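Exported gluconolactonase (Xanthomonas campestris pv. campestris, PDB 3DR2) hydrolyses gluconolactone to gluconate, as a calcium-binding member of the SMP-30 family, probably in glucose secondary metabolism. Local coordinates at residues 44-49 with 61-65. Residues are numbered along the deposited sequence; the frame is centred on the assembly and turned at random.
Sequences ATWSEG and WSDLV. With CA (calcium ion), chain D.
W61 turns the edge of its indole to S47: the weak bond from W61 NE1 to S47 OG is 3.2 Å long, and the hydroxyl lies in the ring plane. A chi1 of 89° swings the indole so that its edge faces both S47 OG and E48 O. S47 OG accepts at a buried site and has a further bond to G296 O. At S62 the pairing is antiparallel and hydrogen-bonded, S62 N to E48 O at 2.7 Å and E48 N to S62 O at 2.8 Å, while S62 OG turns to N89 and N91. This joins the two innermost strands of one blade in the six-bladed beta-propeller, 47-53 and 58-63, and fixes the backbone from which E48 reaches the calcium ion, bound by OE2 at 2.5 Å together with N134, N191, D242 and four waters. E48 OE1 accepts from G49 N and from N281, which limits rotation of the carboxylate. D63, CG anti to the backbone N (177°), carries its carboxylate to the backbone of 44-46; T45 N and W46 N reach OD2 from one face of its plane, W46 N almost straight at 3.0 Å. A water links D63 OD1 to T45 OG1. L64 N donates to W46 O at 2.9 Å, and L64 CB lies alongside W46 CD1. V65 CG2 packs on W46 CB at 3.5 Å and CG1 meets T45 CG2, at the dimer interface, where T45 packs on V65 of the second subunit and V65 on its T45.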
# COMPACT_ATOMS: atom_id res chain seq x y z
N ALA A 44 -7.59 2.31 4.30
CA ALA A 44 -6.69 1.24 3.85
C ALA A 44 -6.42 1.43 2.37
O ALA A 44 -6.77 2.45 1.79
CB ALA A 44 -7.35 -0.12 4.08
N THR A 45 -5.76 0.46 1.74
CA THR A 45 -5.54 0.55 0.30
C THR A 45 -6.26 -0.60 -0.41
O THR A 45 -6.96 -0.37 -1.40
CB THR A 45 -4.05 0.50 -0.07
OG1 THR A 45 -3.38 1.65 0.45
CG2 THR A 45 -3.91 0.49 -1.59
N TRP A 46 -6.11 -1.82 0.08
CA TRP A 46 -6.77 -2.97 -0.54
C TRP A 46 -7.30 -3.90 0.54
O TRP A 46 -6.63 -4.87 0.92
CB TRP A 46 -5.78 -3.70 -1.46
CG TRP A 46 -6.38 -4.78 -2.32
CD1 TRP A 46 -6.93 -5.96 -1.91
CD2 TRP A 46 -6.46 -4.79 -3.76
NE1 TRP A 46 -7.34 -6.70 -2.98
CE2 TRP A 46 -7.06 -6.01 -4.13
CE3 TRP A 46 -6.07 -3.89 -4.76
CZ2 TRP A 46 -7.28 -6.36 -5.47
CZ3 TRP A 46 -6.29 -4.23 -6.10
CH2 TRP A 46 -6.89 -5.46 -6.44
N SER A 47 -8.50 -3.60 1.02
CA SER A 47 -9.14 -4.38 2.07
C SER A 47 -9.58 -5.75 1.57
O SER A 47 -10.16 -5.87 0.49
CB SER A 47 -10.35 -3.62 2.62
OG SER A 47 -9.94 -2.41 3.23
N GLU A 48 -9.33 -6.76 2.39
CA GLU A 48 -9.67 -8.14 2.04
C GLU A 48 -9.82 -9.03 3.27
O GLU A 48 -9.54 -8.62 4.39
CB GLU A 48 -8.56 -8.71 1.15
CG GLU A 48 -8.96 -8.95 -0.30
CD GLU A 48 -9.63 -10.29 -0.49
OE1 GLU A 48 -10.36 -10.73 0.42
OE2 GLU A 48 -9.44 -10.90 -1.57
N GLY A 49 -10.26 -10.26 3.03
CA GLY A 49 -10.41 -11.28 4.06
C GLY A 49 -11.02 -10.99 5.42
O GLY A 49 -10.39 -11.24 6.45
N TRP A 61 -9.67 -8.05 9.42
CA TRP A 61 -9.57 -8.05 7.97
C TRP A 61 -8.19 -7.55 7.56
O TRP A 61 -7.47 -6.98 8.38
CB TRP A 61 -10.71 -7.23 7.34
CG TRP A 61 -10.48 -5.77 7.14
CD1 TRP A 61 -10.18 -5.16 5.96
CD2 TRP A 61 -10.60 -4.73 8.12
NE1 TRP A 61 -10.11 -3.80 6.14
CE2 TRP A 61 -10.37 -3.51 7.45
CE3 TRP A 61 -10.89 -4.72 9.49
CZ2 TRP A 61 -10.42 -2.28 8.11
CZ3 TRP A 61 -10.94 -3.49 10.14
CH2 TRP A 61 -10.70 -2.29 9.45
N SER A 62 -7.81 -7.79 6.31
CA SER A 62 -6.49 -7.39 5.85
C SER A 62 -6.43 -6.19 4.94
O SER A 62 -7.34 -5.94 4.16
CB SER A 62 -5.84 -8.54 5.05
OG SER A 62 -5.75 -9.72 5.81
N ASP A 63 -5.35 -5.43 5.05
CA ASP A 63 -5.11 -4.36 4.10
C ASP A 63 -3.94 -5.02 3.38
O ASP A 63 -2.79 -4.90 3.79
CB ASP A 63 -4.63 -3.06 4.75
CG ASP A 63 -4.32 -1.99 3.72
OD1 ASP A 63 -4.04 -0.83 4.09
OD2 ASP A 63 -4.37 -2.30 2.50
N LEU A 64 -4.25 -5.77 2.32
CA LEU A 64 -3.25 -6.52 1.56
C LEU A 64 -2.06 -5.69 1.11
O LEU A 64 -0.91 -6.04 1.38
CB LEU A 64 -3.91 -7.15 0.34
CG LEU A 64 -3.44 -8.51 -0.21
CD1 LEU A 64 -3.83 -8.57 -1.68
CD2 LEU A 64 -1.95 -8.71 -0.05
N VAL A 65 -2.34 -4.60 0.42
CA VAL A 65 -1.29 -3.74 -0.09
C VAL A 65 -0.56 -2.95 1.00
O VAL A 65 0.63 -2.66 0.87
CB VAL A 65 -1.87 -2.80 -1.16
CG1 VAL A 65 -0.84 -1.79 -1.63
CG2 VAL A 65 -2.35 -3.64 -2.34
CA CA D . -9.93 -13.16 -2.61
O HOH W 1 -2.66 1.29 2.93
O HOH W 2 -11.72 -14.53 -1.79
O HOH W 3 -8.08 -11.70 -3.58
O HOH W 4 -9.14 -13.38 -0.34
O HOH W 5 -11.59 -11.81 -1.43